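Uncharacterized protein (Thermus thermophilus HB8, PDB 6SCE) acts in Type III CRISPR defence as a DNA nuclease that is switched on by binding cyclic oligoadenylate. Local coordinates at residues 68-73 and 93-98; 228-233 and 261-266; 541-546 and 554-559. All blocks are in the same frame, centred on the assembly; numbering follows the deposited sequence.

Contact 1 of 3, residues 68-73 and 93-98; sequences PLEKGL and AVRFLG
Phe-96 of helix 90-100 meets the 68-73 turn through apolar side chains and through bare backbone. The turn follows strand 64-67, an edge strand of the mixed sheet whose strand 81-84 precedes the helix, consistent with a CARF-type domain. Leu-69 crosses the ring at about a right angle, its CD1 lying 4.0 Å from Phe-96 CE1. Leu-73 approaches obliquely, with CD2 4.0 Å from Phe-96 CD1. Between these leucines the backbone itself packs on the ring: Gly-72 CA is 3.7 Å from Phe-96 CZ, and Gly-72 O lies over one face. Leu-69 O comes to the ring edge, near its plane, 3.6 Å from Phe-96 CZ. Tyr-37 meets the same ring edge-to-face, and Trp-100, one helical turn on, touches it and offers NE1 to Gly-72 O in a weak hydrogen bond.

A second, more polar group forms around Arg-95. With its chain bent at chi3 (61°), the guanidinium comes over Leu-73, whose CD1 lies across one face, 3.4 Å from Arg-95 NH2. Glu-70 is bent at chi2 (-83°) and brings OE2 to within 3.9 Å of Arg-95 NH1, a long salt bridge whose carboxylate and guanidinium planes are 66° apart. Water 1 closes the gap: it donates to Glu-70 OE2 at 2.6 Å and accepts from Arg-95 NH2, also at 2.6 Å, from the edge of the guanidinium and in its plane. Arg-95 NH1 is also hydrogen-bonded to Tyr-91 OH of its own helix.

No direct hydrogen bond spans the two segments. Their chemistry is therefore a buried aromatic anchor seated on the turn, flanked by a water-mediated ion pair whose long direct separation suggests only a modest electrostatic contribution.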
loop_
_atom_site.group_PDB
_atom_site.type_symbol
_atom_site.label_atom_id
_atom_site.label_comp_id
_atom_site.label_asym_id
_atom_site.label_seq_id
_atom_site.Cartn_x
_atom_site.Cartn_y
_atom_site.Cartn_z
ATOM N N PRO A 68 -7.649 -12.223 -22.102
ATOM C CA PRO A 68 -7.339 -12.814 -20.796
ATOM C C PRO A 68 -5.849 -13.072 -20.662
ATOM O O PRO A 68 -5.162 -13.334 -21.652
ATOM C CB PRO A 68 -8.135 -14.142 -20.810
ATOM C CG PRO A 68 -9.267 -13.890 -21.764
ATOM C CD PRO A 68 -8.665 -13.009 -22.843
ATOM N N LEU A 69 -5.351 -13.028 -19.436
ATOM C CA LEU A 69 -3.916 -13.219 -19.187
ATOM C C LEU A 69 -3.340 -14.496 -19.765
ATOM O O LEU A 69 -2.234 -14.504 -20.327
ATOM C CB LEU A 69 -3.643 -13.162 -17.668
ATOM C CG LEU A 69 -3.368 -11.769 -17.102
ATOM C CD1 LEU A 69 -2.008 -11.268 -17.535
ATOM C CD2 LEU A 69 -4.422 -10.770 -17.515
ATOM N N GLU A 70 -4.098 -15.588 -19.628
ATOM C CA GLU A 70 -3.664 -16.902 -20.120
ATOM C C GLU A 70 -3.417 -16.920 -21.618
ATOM O O GLU A 70 -2.540 -17.640 -22.094
ATOM C CB GLU A 70 -4.725 -17.972 -19.775
ATOM C CG GLU A 70 -4.805 -18.295 -18.280
ATOM C CD GLU A 70 -3.766 -19.314 -17.805
ATOM O OE1 GLU A 70 -3.252 -20.100 -18.633
ATOM O OE2 GLU A 70 -3.474 -19.349 -16.580
ATOM N N LYS A 71 -4.190 -16.134 -22.361
ATOM C CA LYS A 71 -4.015 -16.030 -23.808
ATOM C C LYS A 71 -2.676 -15.413 -24.188
ATOM O O LYS A 71 -2.202 -15.592 -25.301
ATOM C CB LYS A 71 -5.178 -15.263 -24.448
ATOM C CG LYS A 71 -6.473 -16.067 -24.491
ATOM C CD LYS A 71 -6.301 -17.307 -25.370
ATOM N N GLY A 72 -2.046 -14.704 -23.258
ATOM C CA GLY A 72 -0.723 -14.177 -23.490
ATOM C C GLY A 72 0.350 -15.223 -23.446
ATOM O O GLY A 72 1.483 -14.961 -23.848
ATOM N N LEU A 73 0.016 -16.415 -22.934
ATOM C CA LEU A 73 0.931 -17.556 -22.943
ATOM C C LEU A 73 0.684 -18.473 -24.153
ATOM O O LEU A 73 0.346 -19.658 -24.021
ATOM C CB LEU A 73 0.793 -18.342 -21.631
ATOM C CG LEU A 73 1.026 -17.501 -20.379
ATOM C CD1 LEU A 73 0.829 -18.351 -19.126
ATOM C CD2 LEU A 73 2.408 -16.871 -20.371
ATOM N N ALA A 93 4.097 -10.792 -14.541
ATOM C CA ALA A 93 5.376 -10.433 -15.136
ATOM C C ALA A 93 6.308 -11.638 -15.116
ATOM O O ALA A 93 6.985 -11.951 -16.111
ATOM C CB ALA A 93 6.003 -9.265 -14.409
ATOM N N VAL A 94 6.340 -12.327 -13.988
ATOM C CA VAL A 94 7.214 -13.479 -13.886
ATOM C C VAL A 94 6.827 -14.571 -14.898
ATOM O O VAL A 94 7.709 -15.125 -15.578
ATOM C CB VAL A 94 7.216 -14.053 -12.475
ATOM C CG1 VAL A 94 7.895 -15.410 -12.446
ATOM C CG2 VAL A 94 7.909 -13.096 -11.517
ATOM N N ARG A 95 5.543 -14.863 -14.986
ATOM C CA ARG A 95 5.053 -15.900 -15.916
ATOM C C ARG A 95 5.250 -15.523 -17.387
ATOM O O ARG A 95 5.715 -16.344 -18.191
ATOM C CB ARG A 95 3.614 -16.214 -15.640
ATOM C CG ARG A 95 3.490 -16.887 -14.262
ATOM C CD ARG A 95 2.217 -17.607 -14.052
ATOM N NE ARG A 95 2.060 -18.677 -15.038
ATOM C CZ ARG A 95 0.913 -19.277 -15.287
ATOM N NH1 ARG A 95 -0.169 -18.961 -14.594
ATOM N NH2 ARG A 95 0.850 -20.200 -16.242
ATOM N N PHE A 96 4.958 -14.268 -17.727
ATOM C CA PHE A 96 5.216 -13.782 -19.079
ATOM C C PHE A 96 6.694 -13.780 -19.401
ATOM O O PHE A 96 7.070 -14.107 -20.521
ATOM C CB PHE A 96 4.650 -12.373 -19.283
ATOM C CG PHE A 96 3.237 -12.359 -19.742
ATOM C CD1 PHE A 96 2.262 -13.072 -19.054
ATOM C CD2 PHE A 96 2.858 -11.622 -20.857
ATOM C CE1 PHE A 96 0.952 -13.058 -19.466
ATOM C CE2 PHE A 96 1.541 -11.624 -21.276
ATOM C CZ PHE A 96 0.580 -12.319 -20.565
ATOM N N LEU A 97 7.551 -13.435 -18.443
ATOM C CA LEU A 97 8.975 -13.417 -18.741
ATOM C C LEU A 97 9.438 -14.834 -19.104
ATOM O O LEU A 97 10.223 -14.999 -20.046
ATOM C CB LEU A 97 9.798 -12.918 -17.591
ATOM C CG LEU A 97 11.316 -12.931 -17.759
ATOM C CD1 LEU A 97 11.762 -12.062 -18.923
ATOM C CD2 LEU A 97 11.959 -12.489 -16.467
ATOM N N GLY A 98 8.951 -15.838 -18.371
ATOM C CA GLY A 98 9.316 -17.246 -18.698
ATOM C C GLY A 98 8.968 -17.602 -20.145
ATOM O O GLY A 98 9.751 -18.224 -20.839
HETATM O O HOH W 1 -1.552 -21.064 -16.426
#

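Contact 2 of 3, residues 228-233 and 261-266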
loop_
_atom_site.group_PDB
_atom_site.type_symbol
_atom_site.label_atom_id
_atom_site.label_comp_id
_atom_site.label_asym_id
_atom_site.label_seq_id
_atom_site.Cartn_x
_atom_site.Cartn_y
_atom_site.Cartn_z
ATOM N N VAL A 228 4.867 18.102 0.458
ATOM C CA VAL A 228 4.301 19.082 1.362
ATOM C C VAL A 228 5.400 19.919 2.013
ATOM O O VAL A 228 6.133 19.402 2.875
ATOM C CB VAL A 228 3.435 18.425 2.433
ATOM C CG1 VAL A 228 2.967 19.468 3.466
ATOM C CG2 VAL A 228 2.214 17.795 1.787
ATOM N N PRO A 229 5.577 21.164 1.547
ATOM C CA PRO A 229 6.572 22.044 2.195
ATOM C C PRO A 229 5.992 22.513 3.503
ATOM O O PRO A 229 4.876 23.051 3.536
ATOM C CB PRO A 229 6.754 23.187 1.198
ATOM C CG PRO A 229 6.206 22.664 -0.096
ATOM C CD PRO A 229 5.067 21.779 0.317
ATOM N N TYR A 230 6.695 22.228 4.593
ATOM C CA TYR A 230 6.150 22.496 5.898
ATOM C C TYR A 230 6.086 24.007 6.169
ATOM O O TYR A 230 6.806 24.799 5.551
ATOM C CB TYR A 230 6.871 21.707 6.993
ATOM C CG TYR A 230 8.341 21.986 7.190
ATOM C CD1 TYR A 230 8.767 23.124 7.856
ATOM C CD2 TYR A 230 9.314 21.079 6.756
ATOM C CE1 TYR A 230 10.118 23.362 8.060
ATOM C CE2 TYR A 230 10.663 21.307 6.969
ATOM C CZ TYR A 230 11.064 22.452 7.622
ATOM O OH TYR A 230 12.407 22.695 7.828
ATOM N N HIS A 231 5.195 24.368 7.069
ATOM C CA HIS A 231 4.857 25.771 7.362
ATOM C C HIS A 231 5.863 26.379 8.357
ATOM O O HIS A 231 5.567 26.546 9.540
ATOM C CB HIS A 231 3.459 25.829 7.944
ATOM C CG HIS A 231 2.373 25.610 6.929
ATOM N ND1 HIS A 231 1.036 25.737 7.237
ATOM C CD2 HIS A 231 2.425 25.272 5.612
ATOM C CE1 HIS A 231 0.310 25.501 6.155
ATOM N NE2 HIS A 231 1.127 25.217 5.155
ATOM N N LYS A 232 7.013 26.728 7.822
ATOM C CA LYS A 232 8.120 27.240 8.598
ATOM C C LYS A 232 7.736 28.545 9.291
ATOM O O LYS A 232 8.157 28.764 10.424
ATOM C CB LYS A 232 9.351 27.445 7.733
ATOM C CG LYS A 232 10.612 27.576 8.573
ATOM C CD LYS A 232 11.831 27.774 7.712
ATOM C CE LYS A 232 12.379 26.453 7.224
ATOM N NZ LYS A 232 13.616 26.687 6.439
ATOM N N ALA A 233 6.918 29.379 8.640
ATOM C CA ALA A 233 6.469 30.615 9.263
ATOM C C ALA A 233 5.650 30.327 10.529
ATOM O O ALA A 233 5.786 31.022 11.536
ATOM C CB ALA A 233 5.682 31.474 8.296
ATOM N N LEU A 261 7.333 15.350 3.377
ATOM C CA LEU A 261 7.423 16.656 4.051
ATOM C C LEU A 261 8.773 17.300 3.802
ATOM O O LEU A 261 9.796 16.714 4.117
ATOM C CB LEU A 261 7.219 16.459 5.536
ATOM C CG LEU A 261 6.883 17.730 6.324
ATOM C CD1 LEU A 261 5.451 18.139 6.054
ATOM C CD2 LEU A 261 7.094 17.498 7.807
ATOM N N VAL A 262 8.779 18.490 3.231
ATOM C CA VAL A 262 10.005 19.122 2.787
ATOM C C VAL A 262 10.186 20.527 3.329
ATOM O O VAL A 262 9.222 21.262 3.618
ATOM C CB VAL A 262 10.163 19.156 1.240
ATOM C CG1 VAL A 262 10.236 17.748 0.661
ATOM C CG2 VAL A 262 9.053 19.952 0.577
ATOM N N ASP A 263 11.454 20.896 3.424
ATOM C CA ASP A 263 11.852 22.233 3.875
ATOM C C ASP A 263 11.586 23.191 2.720
ATOM O O ASP A 263 12.170 23.040 1.655
ATOM C CB ASP A 263 13.333 22.172 4.301
ATOM C CG ASP A 263 13.899 23.515 4.773
ATOM O OD1 ASP A 263 13.238 24.571 4.633
ATOM O OD2 ASP A 263 15.045 23.467 5.274
ATOM N N PRO A 264 10.687 24.176 2.917
ATOM C CA PRO A 264 10.382 25.115 1.852
ATOM C C PRO A 264 11.592 25.958 1.462
ATOM O O PRO A 264 11.609 26.522 0.393
ATOM C CB PRO A 264 9.267 25.981 2.455
ATOM C CG PRO A 264 9.491 25.908 3.926
ATOM C CD PRO A 264 9.943 24.491 4.157
ATOM N N GLY A 265 12.612 25.981 2.313
ATOM C CA GLY A 265 13.827 26.731 2.032
ATOM C C GLY A 265 14.798 25.996 1.142
ATOM O O GLY A 265 15.816 26.569 0.799
ATOM N N ARG A 266 14.494 24.747 0.734
ATOM C CA ARG A 266 15.437 23.964 -0.072
ATOM C C ARG A 266 14.864 23.453 -1.399
ATOM O O ARG A 266 13.658 23.259 -1.527
ATOM C CB ARG A 266 15.964 22.793 0.749
ATOM C CG ARG A 266 16.709 23.215 2.011
ATOM C CD ARG A 266 16.864 22.050 2.975
ATOM N NE ARG A 266 17.772 21.034 2.451
ATOM C CZ ARG A 266 19.100 21.065 2.572
ATOM N NH1 ARG A 266 19.707 22.067 3.214
ATOM N NH2 ARG A 266 19.833 20.089 2.055
#
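Leu-261 meets Val-228 as a parallel beta pair, their side chains on one face of the sheet with Leu-261 CD1 3.8 Å from Val-228 CG1. Leu-261 CA also makes a CA-H...O contact of 3.3 Å with Val-228 O. That oxygen is gripped again by the next residue: Val-262 N donates to Val-228 O at 2.8 Å. Val-262 lies beside Pro-229 on the other face, Val-262 CG2 to Pro-229 CG 4.0 Å, and Val-262 O accepts from Tyr-230 N at 2.9 Å.

Past the strand, Asp-263 OD1 takes two bonds from opposite faces of the carboxylate plane. Lys-232 NZ forms a salt bridge to it at 2.8 Å, on the syn side, and Gly-265 N reaches the same Asp-263 OD1 at 2.8 Å, closing an Asx turn that pins the carboxylate for the lysine. Pro-264 follows in the type I turn of residues 263-266, with CD over the centre of the Tyr-230 ring, 4.0 Å from the centroid and 6° off the normal, a CH-pi contact. Tyr-230 reaches it because CG stands between its backbone N and carbonyl carbon (chi1 62°), which swings the ring back across the strand end; Phe-247 meets that ring edge-to-face.

Strands 225-229 and 260-262 are neighbouring and parallel, and the chain between them runs through helices 232-236 and 240-257: a beta-alpha-beta crossover, here forming one edge of a mixed sheet.

Contact 3 of 3, residues 541-546 and 554-559; sequences EVDGVF and FVECKP
A classic beta bulge, in which Asp-543 and Gly-544 both face Val-555, interrupts the hairpin of strands 541-548 and 551-558. Asp-543 N donates to Val-555 O at 3.1 Å, and Val-555 N returns a bond to Gly-544 O at 2.8 Å. The bulge turns Asp-543 toward the partner strand: with CG beside its backbone N (chi1 -65°), OD2 accepts from Cys-557 N at 2.8 Å through its anti lone pair, the bond nearly straight at 169°. Glu-556 bends at chi2 to bring OE1 3.6 Å from Asp-543 OD2, the two carboxylates 30° apart in plane. With Lys-558, these acids match the D...(D/E)xK pattern of PD-(D/E)xK nucleases, consistent with the active site of this DNA nuclease.

Beyond the bulge, Val-545 and Phe-554 pair across the strands, while Val-555 CG2 meets the Phe-546 ring in plane at its edge, 3.9 Å from Phe-546 CD1. Helix 499-513 packs against Phe-546, Val-555 and Cys-557. Helix 561-579 touches Phe-554 and Glu-556, supplying Arg-567 as a salt-bridge partner of Glu-556 OE1, and strand 519-528 flanks the 541-548 side of the hairpin.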
loop_
_atom_site.group_PDB
_atom_site.type_symbol
_atom_site.label_atom_id
_atom_site.label_comp_id
_atom_site.label_asym_id
_atom_site.label_seq_id
_atom_site.Cartn_x
_atom_site.Cartn_y
_atom_site.Cartn_z
ATOM N N GLU A 541 -4.953 6.523 17.950
ATOM C CA GLU A 541 -5.687 5.643 18.854
ATOM C C GLU A 541 -6.678 4.848 18.070
ATOM O O GLU A 541 -7.275 5.367 17.133
ATOM C CB GLU A 541 -6.492 6.461 19.872
ATOM C CG GLU A 541 -5.682 6.987 21.034
ATOM C CD GLU A 541 -6.443 8.018 21.848
ATOM O OE1 GLU A 541 -7.656 7.816 22.073
ATOM O OE2 GLU A 541 -5.825 9.027 22.251
ATOM N N VAL A 542 -6.889 3.602 18.470
ATOM C CA VAL A 542 -7.953 2.815 17.877
ATOM C C VAL A 542 -8.786 2.155 18.971
ATOM O O VAL A 542 -8.285 1.878 20.046
ATOM C CB VAL A 542 -7.400 1.714 16.930
ATOM C CG1 VAL A 542 -6.675 2.344 15.746
ATOM C CG2 VAL A 542 -6.496 0.769 17.694
ATOM N N ASP A 543 -10.029 1.813 18.637
ATOM C CA ASP A 543 -10.949 1.139 19.575
ATOM C C ASP A 543 -10.919 -0.388 19.513
ATOM O O ASP A 543 -11.504 -1.078 20.360
ATOM C CB ASP A 543 -12.367 1.628 19.316
ATOM C CG ASP A 543 -12.536 3.104 19.624
ATOM O OD1 ASP A 543 -11.703 3.645 20.364
ATOM O OD2 ASP A 543 -13.487 3.710 19.093
ATOM N N GLY A 544 -10.237 -0.920 18.495
ATOM C CA GLY A 544 -10.070 -2.339 18.359
ATOM C C GLY A 544 -9.275 -2.644 17.094
ATOM O O GLY A 544 -9.100 -1.793 16.226
ATOM N N VAL A 545 -8.767 -3.861 17.017
ATOM C CA VAL A 545 -8.082 -4.304 15.815
ATOM C C VAL A 545 -8.258 -5.815 15.691
ATOM O O VAL A 545 -8.279 -6.548 16.684
ATOM C CB VAL A 545 -6.600 -3.846 15.795
ATOM C CG1 VAL A 545 -5.809 -4.433 16.958
ATOM C CG2 VAL A 545 -5.922 -4.164 14.467
ATOM N N PHE A 546 -8.440 -6.267 14.455
ATOM C CA PHE A 546 -8.455 -7.697 14.200
ATOM C C PHE A 546 -7.752 -8.014 12.881
ATOM O O PHE A 546 -7.651 -7.153 11.980
ATOM C CB PHE A 546 -9.868 -8.335 14.322
ATOM C CG PHE A 546 -10.892 -7.834 13.344
ATOM C CD1 PHE A 546 -11.657 -6.715 13.633
ATOM C CD2 PHE A 546 -11.170 -8.547 12.185
ATOM C CE1 PHE A 546 -12.631 -6.275 12.746
ATOM C CE2 PHE A 546 -12.147 -8.125 11.297
ATOM C CZ PHE A 546 -12.873 -6.981 11.569
ATOM N N PHE A 554 -9.051 -2.150 11.501
ATOM C CA PHE A 554 -9.130 -1.268 12.648
ATOM C C PHE A 554 -10.599 -1.018 12.946
ATOM O O PHE A 554 -11.413 -0.886 12.030
ATOM C CB PHE A 554 -8.440 0.061 12.355
ATOM C CG PHE A 554 -6.966 -0.062 12.128
ATOM C CD1 PHE A 554 -6.181 -0.840 12.967
ATOM C CD2 PHE A 554 -6.358 0.611 11.079
ATOM C CE1 PHE A 554 -4.819 -0.955 12.753
ATOM C CE2 PHE A 554 -4.995 0.504 10.867
ATOM C CZ PHE A 554 -4.226 -0.262 11.703
ATOM N N VAL A 555 -10.921 -0.933 14.233
ATOM C CA VAL A 555 -12.301 -0.782 14.676
ATOM C C VAL A 555 -12.482 0.598 15.306
ATOM O O VAL A 555 -11.624 1.049 16.096
ATOM C CB VAL A 555 -12.679 -1.854 15.716
ATOM C CG1 VAL A 555 -14.150 -1.731 16.118
ATOM C CG2 VAL A 555 -12.396 -3.249 15.185
ATOM N N GLU A 556 -13.574 1.273 14.941
ATOM C CA GLU A 556 -13.949 2.547 15.596
ATOM C C GLU A 556 -15.348 2.364 16.163
ATOM O O GLU A 556 -16.244 1.938 15.439
ATOM C CB GLU A 556 -13.917 3.722 14.611
ATOM C CG GLU A 556 -14.300 5.083 15.195
ATOM C CD GLU A 556 -13.248 5.682 16.114
ATOM O OE1 GLU A 556 -12.094 5.207 16.123
ATOM O OE2 GLU A 556 -13.576 6.652 16.829
ATOM N N CYS A 557 -15.513 2.703 17.442
ATOM C CA CYS A 557 -16.765 2.517 18.180
ATOM C C CYS A 557 -17.267 3.863 18.679
ATOM O O CYS A 557 -16.540 4.564 19.382
ATOM C CB CYS A 557 -16.538 1.635 19.399
ATOM S SG CYS A 557 -16.175 -0.081 18.996
ATOM N N LYS A 558 -18.497 4.209 18.314
ATOM C CA LYS A 558 -19.083 5.509 18.665
ATOM C C LYS A 558 -20.530 5.334 19.140
ATOM O O LYS A 558 -21.197 4.359 18.769
ATOM C CB LYS A 558 -19.037 6.463 17.465
ATOM C CG LYS A 558 -17.649 7.026 17.140
ATOM C CD LYS A 558 -17.066 7.822 18.298
ATOM C CE LYS A 558 -16.063 8.854 17.814
ATOM N NZ LYS A 558 -15.185 9.307 18.917
ATOM N N PRO A 559 -21.023 6.278 19.975
ATOM C CA PRO A 559 -22.441 6.197 20.371
ATOM C C PRO A 559 -23.400 6.336 19.191
ATOM O O PRO A 559 -24.412 5.633 19.123
ATOM C CB PRO A 559 -22.603 7.370 21.345
ATOM C CG PRO A 559 -21.226 7.649 21.864
ATOM C CD PRO A 559 -20.284 7.307 20.735
#

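Contacts 2 and 3 pair strands of two different sheets, whereas contact 1 packs the loop after strand 64-67 on helix 90-100, beside a third sheet. Contact 1 lies across the chain's centre from both others, its centre 45 Å from that of contact 2 and 42 Å from that of contact 3; contacts 2 and 3 are 33 Å apart, centre to centre. By nearest atoms, contact 1 comes closest to the bound nucleic acid, at about 8 Å, against about 12 Å for contact 3 and 15 Å for contact 2. The sheet beside contact 1 shares its strand order with that of 293-417, consistent with paired CARF domains. Contact 3 carries the nuclease-like acids.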